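Local atomic coordinates of chitinase (Chromobacterium violaceum, PDB entry 4TXG), a protein that probably hydrolyses the glycosidic bonds of chitin as a family 18 glycoside hydrolase and probably also binds carbohydrate. Residues Leu413-Lys418 with Tyr438-Trp443; Ala444-Arg449 with Gly728-Asp733; Val132-Cys137 with Gly361-Ile366; Cys121-Leu126 with Ala138-Gly143. All coordinates share one frame; numbering follows the deposited sequence.

Contact 1 (Leu413-Lys418 with Tyr438-Trp443)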
loop_
_atom_site.group_PDB
_atom_site.type_symbol
_atom_site.label_atom_id
_atom_site.label_comp_id
_atom_site.label_asym_id
_atom_site.label_seq_id
_atom_site.Cartn_x
_atom_site.Cartn_y
_atom_site.Cartn_z
ATOM N N LEU A 413 -3.034 -4.329 -14.087
ATOM C CA LEU A 413 -1.935 -5.195 -13.649
ATOM C C LEU A 413 -0.621 -4.816 -14.338
ATOM O O LEU A 413 0.432 -4.757 -13.702
ATOM C CB LEU A 413 -2.253 -6.662 -13.940
ATOM C CG LEU A 413 -1.161 -7.679 -13.598
ATOM C CD1 LEU A 413 -0.792 -7.603 -12.123
ATOM C CD2 LEU A 413 -1.612 -9.087 -13.965
ATOM N N TYR A 414 -0.704 -4.588 -15.647
ATOM C CA TYR A 414 0.462 -4.313 -16.488
ATOM C C TYR A 414 0.357 -3.004 -17.259
ATOM O O TYR A 414 -0.730 -2.474 -17.459
ATOM C CB TYR A 414 0.642 -5.411 -17.538
ATOM C CG TYR A 414 0.975 -6.799 -17.053
ATOM C CD1 TYR A 414 1.919 -7.014 -16.055
ATOM C CD2 TYR A 414 0.387 -7.909 -17.658
ATOM C CE1 TYR A 414 2.243 -8.294 -15.648
ATOM C CE2 TYR A 414 0.698 -9.190 -17.258
ATOM C CZ TYR A 414 1.632 -9.377 -16.259
ATOM O OH TYR A 414 1.945 -10.657 -15.874
ATOM N N ASP A 415 1.499 -2.529 -17.738
ATOM C CA ASP A 415 1.548 -1.497 -18.767
ATOM C C ASP A 415 1.213 -2.120 -20.137
ATOM O O ASP A 415 1.590 -3.269 -20.389
ATOM C CB ASP A 415 2.935 -0.866 -18.796
ATOM C CG ASP A 415 3.015 0.312 -19.745
ATOM O OD1 ASP A 415 2.563 1.411 -19.357
ATOM O OD2 ASP A 415 3.508 0.127 -20.873
ATOM N N ASP A 416 0.510 -1.380 -21.000
ATOM C CA ASP A 416 0.213 -1.846 -22.369
ATOM C C ASP A 416 0.825 -0.915 -23.416
ATOM O O ASP A 416 0.559 -1.045 -24.615
ATOM C CB ASP A 416 -1.314 -1.988 -22.596
ATOM C CG ASP A 416 -2.059 -0.637 -22.678
ATOM O OD1 ASP A 416 -1.483 0.421 -22.344
ATOM O OD2 ASP A 416 -3.255 -0.644 -23.069
ATOM N N GLY A 417 1.654 0.017 -22.960
ATOM C CA GLY A 417 2.337 0.928 -23.861
ATOM C C GLY A 417 1.453 2.072 -24.327
ATOM O O GLY A 417 1.885 2.917 -25.118
ATOM N N LYS A 418 0.218 2.119 -23.833
ATOM C CA LYS A 418 -0.764 3.077 -24.355
ATOM C C LYS A 418 -1.477 3.910 -23.277
ATOM O O LYS A 418 -2.502 4.529 -23.562
ATOM C CB LYS A 418 -1.819 2.339 -25.181
ATOM C CG LYS A 418 -1.295 1.634 -26.422
ATOM C CD LYS A 418 -2.432 0.912 -27.136
ATOM C CE LYS A 418 -1.946 -0.316 -27.886
ATOM N NZ LYS A 418 -1.455 -1.370 -26.950
ATOM N N TYR A 438 4.824 2.993 -15.761
ATOM C CA TYR A 438 4.808 2.683 -14.325
ATOM C C TYR A 438 3.449 2.715 -13.625
ATOM O O TYR A 438 3.378 2.398 -12.439
ATOM C CB TYR A 438 5.756 3.629 -13.575
ATOM C CG TYR A 438 5.458 5.087 -13.805
ATOM C CD1 TYR A 438 4.520 5.757 -13.026
ATOM C CD2 TYR A 438 6.102 5.788 -14.813
ATOM C CE1 TYR A 438 4.236 7.093 -13.250
ATOM C CE2 TYR A 438 5.830 7.120 -15.037
ATOM C CZ TYR A 438 4.902 7.765 -14.256
ATOM O OH TYR A 438 4.636 9.094 -14.494
ATOM N N LEU A 439 2.378 3.090 -14.325
ATOM C CA LEU A 439 1.065 3.182 -13.679
ATOM C C LEU A 439 0.370 1.825 -13.679
ATOM O O LEU A 439 -0.679 1.641 -14.305
ATOM C CB LEU A 439 0.176 4.232 -14.373
ATOM C CG LEU A 439 0.517 5.696 -14.084
ATOM C CD1 LEU A 439 -0.461 6.632 -14.778
ATOM C CD2 LEU A 439 0.526 5.948 -12.576
ATOM N N ASN A 440 0.958 0.869 -12.978
ATOM C CA ASN A 440 0.397 -0.473 -12.955
ATOM C C ASN A 440 0.895 -1.252 -11.750
ATOM O O ASN A 440 1.926 -0.926 -11.170
ATOM C CB ASN A 440 0.730 -1.218 -14.257
ATOM C CG ASN A 440 2.229 -1.286 -14.522
ATOM O OD1 ASN A 440 2.904 -2.197 -14.052
ATOM N ND2 ASN A 440 2.756 -0.314 -15.268
ATOM N N THR A 441 0.128 -2.271 -11.380
ATOM C CA THR A 441 0.376 -3.084 -10.194
ATOM C C THR A 441 1.741 -3.762 -10.235
ATOM O O THR A 441 2.467 -3.792 -9.233
ATOM C CB THR A 441 -0.738 -4.146 -10.063
ATOM O OG1 THR A 441 -2.000 -3.469 -9.983
ATOM C CG2 THR A 441 -0.550 -5.015 -8.816
ATOM N N ASP A 442 2.093 -4.280 -11.407
ATOM C CA ASP A 442 3.352 -5.005 -11.589
ATOM C C ASP A 442 4.536 -4.085 -11.299
ATOM O O ASP A 442 5.501 -4.505 -10.643
ATOM C CB ASP A 442 3.426 -5.579 -13.014
ATOM C CG ASP A 442 4.694 -6.368 -13.277
ATOM O OD1 ASP A 442 4.723 -7.592 -13.009
ATOM O OD2 ASP A 442 5.665 -5.769 -13.788
ATOM N N TRP A 443 4.455 -2.831 -11.749
ATOM C CA TRP A 443 5.568 -1.895 -11.544
ATOM C C TRP A 443 5.715 -1.594 -10.058
ATOM O O TRP A 443 6.826 -1.607 -9.511
ATOM C CB TRP A 443 5.372 -0.582 -12.334
ATOM C CG TRP A 443 6.518 0.378 -12.097
ATOM C CD1 TRP A 443 7.669 0.480 -12.822
ATOM C CD2 TRP A 443 6.628 1.330 -11.031
ATOM N NE1 TRP A 443 8.489 1.450 -12.280
ATOM C CE2 TRP A 443 7.868 1.989 -11.180
ATOM C CE3 TRP A 443 5.785 1.704 -9.971
ATOM C CZ2 TRP A 443 8.297 2.991 -10.307
ATOM C CZ3 TRP A 443 6.212 2.695 -9.093
ATOM C CH2 TRP A 443 7.462 3.331 -9.268
HETATM O O HOH W 1 -1.144 0.311 -17.471
HETATM O O HOH W 2 1.505 1.703 -16.872
#
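The Tyr414 ring meets Asp442 at its edge: CD1 of Tyr414 lies 3.7 Å from CB of Asp442, with the carboxylate carbon close to the ring plane and the two planes 67° apart. Leu413 CG sits over the centre of one ring face. A chi1 of -179°, with CG opposite the backbone N, carries the Asp442 carboxylate past this edge; its OD1 accepts from Trp591 NE1 and its OD2 from Leu730 N. Asp442 N also donates to Leu413 O at 2.9 Å, in the carbonyl plane. Asn440 turns its CB against the Tyr414 carbonyl carbon, and its ND2 reaches Asp415 OD1 through a water lying 2.9 Å from ND2 and 2.7 Å from OD1; OD1 of Asp415 also bonds Tyr428. OD1 of Asn440 accepts from Trp443 N at 2.8 Å, the donor standing above the amide plane. Asn440 is thus the N-cap of helix 441-448, and the loop that follows strand 391-395 is tied to the helix's first turn within the glycosyl hydrolase family 18 region.

Contact 2 (Ala444-Arg449 with Gly728-Asp733)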
loop_
_atom_site.group_PDB
_atom_site.type_symbol
_atom_site.label_atom_id
_atom_site.label_comp_id
_atom_site.label_asym_id
_atom_site.label_seq_id
_atom_site.Cartn_x
_atom_site.Cartn_y
_atom_site.Cartn_z
ATOM N N ALA A 444 4.589 -1.328 -9.399
ATOM C CA ALA A 444 4.600 -1.004 -7.973
ATOM C C ALA A 444 5.152 -2.155 -7.134
ATOM O O ALA A 444 5.915 -1.939 -6.195
ATOM C CB ALA A 444 3.197 -0.633 -7.507
ATOM N N TYR A 445 4.741 -3.383 -7.446
ATOM C CA TYR A 445 5.292 -4.544 -6.756
ATOM C C TYR A 445 6.818 -4.554 -6.882
ATOM O O TYR A 445 7.553 -4.734 -5.900
ATOM C CB TYR A 445 4.708 -5.841 -7.325
ATOM C CG TYR A 445 5.535 -7.061 -6.991
ATOM C CD1 TYR A 445 5.524 -7.608 -5.706
ATOM C CD2 TYR A 445 6.335 -7.661 -7.956
ATOM C CE1 TYR A 445 6.291 -8.719 -5.398
ATOM C CE2 TYR A 445 7.098 -8.779 -7.651
ATOM C CZ TYR A 445 7.076 -9.295 -6.378
ATOM O OH TYR A 445 7.851 -10.402 -6.080
ATOM N N HIS A 446 7.295 -4.356 -8.099
ATOM C CA HIS A 446 8.729 -4.426 -8.335
ATOM C C HIS A 446 9.472 -3.275 -7.670
ATOM O O HIS A 446 10.623 -3.446 -7.245
ATOM C CB HIS A 446 9.004 -4.485 -9.835
ATOM C CG HIS A 446 8.821 -5.864 -10.388
ATOM N ND1 HIS A 446 9.635 -6.909 -10.016
ATOM C CD2 HIS A 446 7.880 -6.382 -11.213
ATOM C CE1 HIS A 446 9.228 -8.016 -10.623
ATOM N NE2 HIS A 446 8.174 -7.722 -11.358
ATOM N N TYR A 447 8.815 -2.127 -7.535
ATOM C CA TYR A 447 9.397 -1.042 -6.750
ATOM C C TYR A 447 9.661 -1.515 -5.311
ATOM O O TYR A 447 10.762 -1.345 -4.776
ATOM C CB TYR A 447 8.476 0.206 -6.743
ATOM C CG TYR A 447 8.904 1.229 -5.705
ATOM C CD1 TYR A 447 8.464 1.135 -4.387
ATOM C CD2 TYR A 447 9.784 2.264 -6.029
ATOM C CE1 TYR A 447 8.878 2.037 -3.429
ATOM C CE2 TYR A 447 10.195 3.174 -5.067
ATOM C CZ TYR A 447 9.735 3.048 -3.766
ATOM O OH TYR A 447 10.130 3.958 -2.781
ATOM N N TYR A 448 8.651 -2.104 -4.683
ATOM C CA TYR A 448 8.774 -2.444 -3.262
ATOM C C TYR A 448 9.756 -3.590 -3.009
ATOM O O TYR A 448 10.299 -3.704 -1.910
ATOM C CB TYR A 448 7.384 -2.743 -2.663
ATOM C CG TYR A 448 6.671 -1.423 -2.417
ATOM C CD1 TYR A 448 7.015 -0.629 -1.334
ATOM C CD2 TYR A 448 5.710 -0.943 -3.302
ATOM C CE1 TYR A 448 6.418 0.605 -1.120
ATOM C CE2 TYR A 448 5.099 0.298 -3.094
ATOM C CZ TYR A 448 5.457 1.060 -1.997
ATOM O OH TYR A 448 4.874 2.300 -1.765
ATOM N N ARG A 449 10.028 -4.410 -4.022
ATOM C CA ARG A 449 11.022 -5.471 -3.857
ATOM C C ARG A 449 12.441 -4.931 -3.710
ATOM O O ARG A 449 13.356 -5.673 -3.345
ATOM C CB ARG A 449 10.969 -6.448 -5.030
ATOM C CG ARG A 449 9.735 -7.332 -5.008
ATOM C CD ARG A 449 9.819 -8.345 -3.853
ATOM N NE ARG A 449 10.761 -9.401 -4.214
ATOM C CZ ARG A 449 12.021 -9.430 -3.830
ATOM N NH1 ARG A 449 12.492 -8.480 -3.032
ATOM N NH2 ARG A 449 12.809 -10.410 -4.230
ATOM N N GLY A 728 3.399 -6.515 -20.764
ATOM C CA GLY A 728 3.294 -7.907 -20.364
ATOM C C GLY A 728 4.030 -8.196 -19.070
ATOM O O GLY A 728 4.148 -9.356 -18.651
ATOM N N GLY A 729 4.543 -7.141 -18.444
ATOM C CA GLY A 729 5.182 -7.240 -17.139
ATOM C C GLY A 729 6.691 -7.109 -17.169
ATOM O O GLY A 729 7.327 -7.420 -18.170
ATOM N N LEU A 730 7.272 -6.639 -16.065
ATOM C CA LEU A 730 8.723 -6.625 -15.927
ATOM C C LEU A 730 9.238 -8.067 -15.905
ATOM O O LEU A 730 8.589 -8.940 -15.336
ATOM C CB LEU A 730 9.126 -5.868 -14.660
ATOM C CG LEU A 730 8.913 -4.354 -14.787
ATOM C CD1 LEU A 730 8.800 -3.685 -13.406
ATOM C CD2 LEU A 730 10.055 -3.758 -15.595
ATOM N N LYS A 731 10.390 -8.319 -16.526
ATOM C CA LYS A 731 10.822 -9.693 -16.784
ATOM C C LYS A 731 11.716 -10.286 -15.701
ATOM O O LYS A 731 12.149 -11.437 -15.808
ATOM C CB LYS A 731 11.544 -9.769 -18.132
ATOM C CG LYS A 731 10.652 -9.447 -19.323
ATOM C CD LYS A 731 11.503 -9.145 -20.550
ATOM C CE LYS A 731 10.679 -8.518 -21.668
ATOM N NZ LYS A 731 11.567 -7.917 -22.708
ATOM N N GLY A 732 11.996 -9.506 -14.666
ATOM C CA GLY A 732 12.787 -9.973 -13.543
ATOM C C GLY A 732 12.645 -9.023 -12.369
ATOM O O GLY A 732 12.042 -7.960 -12.503
ATOM N N ASP A 733 13.200 -9.412 -11.222
ATOM C CA ASP A 733 13.148 -8.607 -10.001
ATOM C C ASP A 733 14.236 -7.529 -9.930
ATOM O O ASP A 733 13.972 -6.401 -9.499
ATOM C CB ASP A 733 13.288 -9.501 -8.762
ATOM C CG ASP A 733 12.085 -10.400 -8.531
ATOM O OD1 ASP A 733 11.016 -10.162 -9.130
ATOM O OD2 ASP A 733 12.206 -11.344 -7.716
HETATM O O HOH W 3 8.890 -11.664 -8.292
HETATM O O HOH W 4 11.583 -5.899 -8.347
HETATM O O HOH W 5 6.776 -9.002 -13.307
#
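His446 sits between Leu730 and Asp733, meeting each with a different part of its ring. On the apolar side, CD1 of Leu730 packs against CD2 of His446 at 3.6 Å, the two side chains running antiparallel alongside one another. On the polar side, OD1 of Asp733 comes in at the ring edge, 3.2 Å from CE1 of His446, with ring and carboxylate planes 51° apart. Both ring nitrogens are taken up by water in the ring plane: one water links ND1 of His446, 2.8 Å away, to the carbonyls of His446 and Asp733, and another joins NE2 of His446, 2.7 Å away, to Leu730 O. This is an interdomain seam, where helix 441-448 of the family 18 region faces the loop entering strand 734-740 of the Chitinase C region. Farther out, a third water bridges Tyr445 OH and Asp733 OD1. Arg449 NH2 and Asp733 OD2 form a long salt bridge at 3.7 Å, the guanidinium brought round by a chain bent at chi2 (-70°) and chi3 (-76°). Arg449 CG lies over one face of Tyr445, whose CD2 in turn covers the centre of one face of His446. Tyr445 is itself set edge-to-face against Trp591. From the loop side, Gly732 O bonds to Thr701 OG1, and Lys731 N to His722 ND1.

Contact 3 (Val132-Cys137 with Gly361-Ile366)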
loop_
_atom_site.group_PDB
_atom_site.type_symbol
_atom_site.label_atom_id
_atom_site.label_comp_id
_atom_site.label_asym_id
_atom_site.label_seq_id
_atom_site.Cartn_x
_atom_site.Cartn_y
_atom_site.Cartn_z
ATOM N N VAL A 132 15.887 -6.914 22.564
ATOM C CA VAL A 132 14.540 -7.190 23.060
ATOM C C VAL A 132 14.092 -8.567 22.591
ATOM O O VAL A 132 14.227 -8.905 21.412
ATOM C CB VAL A 132 13.538 -6.108 22.592
ATOM C CG1 VAL A 132 12.099 -6.482 22.973
ATOM C CG2 VAL A 132 13.924 -4.743 23.184
ATOM N N ASP A 133 13.575 -9.368 23.517
ATOM C CA ASP A 133 13.127 -10.717 23.189
ATOM C C ASP A 133 11.763 -10.676 22.512
ATOM O O ASP A 133 10.749 -11.042 23.098
ATOM C CB ASP A 133 13.082 -11.586 24.446
ATOM C CG ASP A 133 12.830 -13.044 24.136
ATOM O OD1 ASP A 133 13.017 -13.448 22.964
ATOM O OD2 ASP A 133 12.447 -13.787 25.067
ATOM N N VAL A 134 11.752 -10.215 21.267
ATOM C CA VAL A 134 10.517 -10.081 20.504
ATOM C C VAL A 134 9.985 -11.462 20.149
ATOM O O VAL A 134 10.704 -12.261 19.554
ATOM C CB VAL A 134 10.762 -9.262 19.235
ATOM C CG1 VAL A 134 9.473 -9.067 18.451
ATOM C CG2 VAL A 134 11.401 -7.925 19.598
ATOM N N PRO A 135 8.723 -11.747 20.510
ATOM C CA PRO A 135 8.159 -13.097 20.361
ATOM C C PRO A 135 7.723 -13.436 18.931
ATOM O O PRO A 135 6.546 -13.695 18.690
ATOM C CB PRO A 135 6.948 -13.070 21.304
ATOM C CG PRO A 135 6.511 -11.640 21.290
ATOM C CD PRO A 135 7.794 -10.833 21.205
ATOM N N TYR A 136 8.670 -13.471 18.000
ATOM C CA TYR A 136 8.333 -13.717 16.592
ATOM C C TYR A 136 7.653 -15.061 16.357
ATOM O O TYR A 136 6.838 -15.192 15.453
ATOM C CB TYR A 136 9.581 -13.658 15.717
ATOM C CG TYR A 136 10.165 -12.280 15.576
ATOM C CD1 TYR A 136 9.443 -11.256 14.962
ATOM C CD2 TYR A 136 11.435 -12.002 16.052
ATOM C CE1 TYR A 136 9.987 -9.989 14.828
ATOM C CE2 TYR A 136 11.972 -10.747 15.929
ATOM C CZ TYR A 136 11.252 -9.750 15.315
ATOM O OH TYR A 136 11.819 -8.503 15.199
ATOM N N CYS A 137 8.002 -16.061 17.157
ATOM C CA CYS A 137 7.522 -17.410 16.889
ATOM C C CYS A 137 6.043 -17.565 17.228
ATOM O O CYS A 137 5.431 -18.576 16.899
ATOM C CB CYS A 137 8.370 -18.436 17.638
ATOM S SG CYS A 137 9.958 -18.730 16.797
ATOM N N GLY A 361 4.097 -11.111 25.883
ATOM C CA GLY A 361 4.235 -12.471 25.397
ATOM C C GLY A 361 3.378 -12.769 24.184
ATOM O O GLY A 361 2.971 -13.911 23.973
ATOM N N ARG A 362 3.090 -11.744 23.384
ATOM C CA ARG A 362 2.375 -11.935 22.130
ATOM C C ARG A 362 2.849 -10.866 21.156
ATOM O O ARG A 362 3.256 -9.793 21.566
ATOM C CB ARG A 362 0.862 -11.873 22.335
ATOM C CG ARG A 362 0.319 -10.503 22.664
ATOM C CD ARG A 362 -0.246 -9.848 21.423
ATOM N NE ARG A 362 -1.702 -9.942 21.344
ATOM C CZ ARG A 362 -2.365 -10.033 20.197
ATOM N NH1 ARG A 362 -3.694 -10.108 20.189
ATOM N NH2 ARG A 362 -1.685 -10.057 19.052
ATOM N N TYR A 363 2.804 -11.161 19.866
ATOM C CA TYR A 363 3.434 -10.279 18.890
ATOM C C TYR A 363 2.481 -9.218 18.341
ATOM O O TYR A 363 1.288 -9.485 18.145
ATOM C CB TYR A 363 4.002 -11.127 17.747
ATOM C CG TYR A 363 4.820 -10.326 16.786
ATOM C CD1 TYR A 363 6.094 -9.901 17.132
ATOM C CD2 TYR A 363 4.316 -9.969 15.546
ATOM C CE1 TYR A 363 6.849 -9.155 16.262
ATOM C CE2 TYR A 363 5.066 -9.217 14.668
ATOM C CZ TYR A 363 6.333 -8.821 15.032
ATOM O OH TYR A 363 7.102 -8.072 14.179
ATOM N N TYR A 364 3.006 -8.019 18.084
ATOM C CA TYR A 364 2.226 -6.945 17.460
ATOM C C TYR A 364 2.839 -6.545 16.124
ATOM O O TYR A 364 4.014 -6.199 16.052
ATOM C CB TYR A 364 2.136 -5.709 18.370
ATOM C CG TYR A 364 1.507 -5.987 19.720
ATOM C CD1 TYR A 364 0.148 -6.275 19.827
ATOM C CD2 TYR A 364 2.267 -5.963 20.882
ATOM C CE1 TYR A 364 -0.436 -6.533 21.062
ATOM C CE2 TYR A 364 1.695 -6.226 22.128
ATOM C CZ TYR A 364 0.345 -6.510 22.209
ATOM O OH TYR A 364 -0.230 -6.768 23.440
ATOM N N GLN A 365 2.033 -6.594 15.071
ATOM C CA GLN A 365 2.507 -6.258 13.733
ATOM C C GLN A 365 2.387 -4.761 13.441
ATOM O O GLN A 365 1.470 -4.095 13.917
ATOM C CB GLN A 365 1.738 -7.068 12.672
ATOM C CG GLN A 365 2.152 -8.548 12.590
ATOM C CD GLN A 365 1.415 -9.318 11.496
ATOM O OE1 GLN A 365 0.188 -9.259 11.407
ATOM N NE2 GLN A 365 2.163 -10.043 10.659
ATOM N N ILE A 366 3.332 -4.235 12.669
ATOM C CA ILE A 366 3.161 -2.911 12.065
ATOM C C ILE A 366 3.093 -3.067 10.568
ATOM O O ILE A 366 4.002 -3.633 9.952
ATOM C CB ILE A 366 4.306 -1.957 12.394
ATOM C CG1 ILE A 366 4.529 -1.901 13.890
ATOM C CG2 ILE A 366 4.005 -0.553 11.834
ATOM C CD1 ILE A 366 5.634 -0.975 14.268
HETATM O O HOH W 6 9.733 -6.560 15.057
#
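Val134 opens the contact by pushing CG1 into the edge of the Tyr363 ring, 3.4 Å from CE1 of Tyr363 and in the ring plane. The same methyl also lies over one face of the Tyr136 ring, toward its rim, so one methyl touches both tyrosines. Pro135, at the centre of an inverse gamma turn, rests its CG 3.7 Å from the carbonyl carbon of Arg362, and its own O comes 3.7 Å from CB of Tyr363. Tyr136 then swings its ring back over the contact although its CB points away. With CG anti to the carbonyl carbon (chi1 -70°), CE1 of Tyr136 reaches CE1 of Tyr363 at 3.5 Å, the rings meeting obliquely with centroids 5.3 Å apart and planes at 45°. The hydroxyls are joined by a water, 2.9 Å from Tyr136 OH and 3.2 Å from Tyr363 OH. Asp390 OD1 is the stronger partner of the Tyr363 hydroxyl and helps to fix that ring. The loop 132-137 lies across the link between helix 338-360 and strand 365-371 of the parallel barrel sheet; Pro135 also touches Ala357 of that helix, and Tyr363 touches Arg350.

Contact 4 (Cys121-Leu126 with Ala138-Gly143)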
loop_
_atom_site.group_PDB
_atom_site.type_symbol
_atom_site.label_atom_id
_atom_site.label_comp_id
_atom_site.label_asym_id
_atom_site.label_seq_id
_atom_site.Cartn_x
_atom_site.Cartn_y
_atom_site.Cartn_z
ATOM N N CYS A 121 12.767 -16.973 14.030
ATOM C CA CYS A 121 11.503 -16.740 13.332
ATOM C C CYS A 121 11.351 -15.305 12.828
ATOM O O CYS A 121 10.266 -14.910 12.407
ATOM C CB CYS A 121 10.326 -17.081 14.248
ATOM S SG CYS A 121 10.303 -18.808 14.783
ATOM N N ARG A 122 12.422 -14.520 12.867
ATOM C CA ARG A 122 12.310 -13.135 12.418
ATOM C C ARG A 122 12.123 -13.089 10.899
ATOM O O ARG A 122 12.865 -13.743 10.174
ATOM C CB ARG A 122 13.551 -12.326 12.831
ATOM C CG ARG A 122 13.467 -10.864 12.426
ATOM C CD ARG A 122 14.677 -10.053 12.912
ATOM N NE ARG A 122 15.941 -10.657 12.504
ATOM C CZ ARG A 122 16.546 -10.433 11.339
ATOM N NH1 ARG A 122 16.011 -9.602 10.446
ATOM N NH2 ARG A 122 17.696 -11.040 11.065
ATOM N N PRO A 123 11.113 -12.337 10.418
ATOM C CA PRO A 123 10.944 -12.171 8.965
ATOM C C PRO A 123 12.202 -11.650 8.289
ATOM O O PRO A 123 12.915 -10.816 8.858
ATOM C CB PRO A 123 9.805 -11.151 8.856
ATOM C CG PRO A 123 8.972 -11.420 10.087
ATOM C CD PRO A 123 10.002 -11.731 11.172
ATOM N N GLU A 124 12.479 -12.152 7.088
ATOM C CA GLU A 124 13.649 -11.727 6.329
ATOM C C GLU A 124 13.740 -10.203 6.213
ATOM O O GLU A 124 12.782 -9.552 5.813
ATOM C CB GLU A 124 13.624 -12.354 4.932
ATOM C CG GLU A 124 14.748 -11.880 4.017
ATOM C CD GLU A 124 14.634 -12.458 2.613
ATOM O OE1 GLU A 124 13.935 -13.477 2.441
ATOM O OE2 GLU A 124 15.230 -11.887 1.679
ATOM N N ALA A 125 14.901 -9.664 6.582
ATOM C CA ALA A 125 15.226 -8.240 6.447
ATOM C C ALA A 125 14.458 -7.306 7.395
ATOM O O ALA A 125 14.626 -6.086 7.335
ATOM C CB ALA A 125 15.021 -7.786 4.993
ATOM N N LEU A 126 13.632 -7.853 8.278
ATOM C CA LEU A 126 12.923 -6.990 9.232
ATOM C C LEU A 126 13.877 -6.461 10.301
ATOM O O LEU A 126 14.688 -7.202 10.859
ATOM C CB LEU A 126 11.758 -7.736 9.890
ATOM C CG LEU A 126 10.865 -6.945 10.867
ATOM C CD1 LEU A 126 10.040 -5.882 10.154
ATOM C CD2 LEU A 126 9.948 -7.894 11.632
ATOM N N ALA A 138 5.466 -16.539 17.842
ATOM C CA ALA A 138 4.027 -16.516 18.094
ATOM C C ALA A 138 3.217 -16.316 16.804
ATOM O O ALA A 138 2.053 -16.716 16.732
ATOM C CB ALA A 138 3.685 -15.415 19.111
ATOM N N VAL A 139 3.836 -15.705 15.794
ATOM C CA VAL A 139 3.139 -15.321 14.563
ATOM C C VAL A 139 3.868 -15.853 13.324
ATOM O O VAL A 139 3.257 -16.064 12.270
ATOM C CB VAL A 139 3.001 -13.764 14.471
ATOM C CG1 VAL A 139 2.600 -13.292 13.076
ATOM C CG2 VAL A 139 1.995 -13.256 15.509
ATOM N N TYR A 140 5.174 -16.083 13.456
ATOM C CA TYR A 140 5.992 -16.508 12.324
ATOM C C TYR A 140 6.591 -17.898 12.509
ATOM O O TYR A 140 6.767 -18.377 13.627
ATOM C CB TYR A 140 7.120 -15.502 12.080
ATOM C CG TYR A 140 6.601 -14.124 11.727
ATOM C CD1 TYR A 140 6.012 -13.883 10.496
ATOM C CD2 TYR A 140 6.696 -13.067 12.634
ATOM C CE1 TYR A 140 5.528 -12.625 10.158
ATOM C CE2 TYR A 140 6.220 -11.797 12.302
ATOM C CZ TYR A 140 5.629 -11.587 11.068
ATOM O OH TYR A 140 5.146 -10.336 10.730
ATOM N N LYS A 141 6.890 -18.540 11.389
ATOM C CA LYS A 141 7.541 -19.844 11.378
ATOM C C LYS A 141 9.042 -19.662 11.443
ATOM O O LYS A 141 9.533 -18.549 11.271
ATOM C CB LYS A 141 7.171 -20.615 10.107
ATOM C CG LYS A 141 5.692 -20.631 9.828
ATOM C CD LYS A 141 5.403 -21.113 8.415
ATOM C CE LYS A 141 3.934 -20.941 8.085
ATOM N NZ LYS A 141 3.615 -21.448 6.728
ATOM N N GLN A 142 9.779 -20.738 11.695
ATOM C CA GLN A 142 11.227 -20.640 11.583
ATOM C C GLN A 142 11.543 -20.275 10.138
ATOM O O GLN A 142 11.004 -20.870 9.205
ATOM C CB GLN A 142 11.915 -21.935 12.022
ATOM C CG GLN A 142 11.724 -22.201 13.512
ATOM C CD GLN A 142 12.696 -23.210 14.073
ATOM O OE1 GLN A 142 13.792 -23.393 13.549
ATOM N NE2 GLN A 142 12.295 -23.874 15.148
ATOM N N GLY A 143 12.373 -19.255 9.963
ATOM C CA GLY A 143 12.633 -18.714 8.643
ATOM C C GLY A 143 11.860 -17.440 8.358
ATOM O O GLY A 143 12.153 -16.735 7.390
HETATM O O HOH W 7 11.144 -14.557 6.019
#
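Cys121 and Gln142 bring the two irregular backbones to 4.3 Å between their CA atoms, and CA of Cys121 makes a C-H...O contact with Lys141 O at 3.4 Å. The side-chain core is Pro123 on Tyr140. CG of Pro123 stands 3.5 Å from the Tyr140 ring centroid, 11° off the normal, a CH-pi contact over the face, while CG1 of Val139 lies over the opposite one. With chi1 at -62°, Tyr140 CG lies opposite its carbonyl carbon, setting the ring against Pro123. CB of Tyr140 lies 3.2 Å from Cys121 O. SG of Cys121, disulfide-bonded to Cys137, lies 3.9 Å from CG of Gln142. A water joins Glu124 N, 3.0 Å away, to Gly143 O, 2.8 Å away, and beyond it Pro123 to Leu126 form a type II beta turn. Ahead of strand 155-161, Tyr140 anchors these loops to the barrel, its hydroxyl bonding Gln365 of strand 365-371 and Asp390 just before strand 391-395, while Glu124 O accepts from Arg456 just ahead of strand 457-462.

How the contacts relate
The four contacts form two pairs: along the chain, contacts 3 and 4 close before contact 1 opens, and contact 1 closes before contact 2. Contacts 1 and 2, centres about 10 Å apart, share helix 441-448 and touch through Asp442 and Leu730, so one helix meets both a family 18 loop and a loop of the Chitinase C region. Contacts 3 and 4 lie equally close; their segments alternate, joined by the Cys121-Cys137 disulfide and the Gln365-Tyr140 bond, and fasten the chain leading into the barrel to strand 365-371. Contacts 1 and 3 lie on opposite sides of the chain's centre, about 37 Å between centres, yet contacts 2 and 4 approach to about 6 Å between nearest atoms.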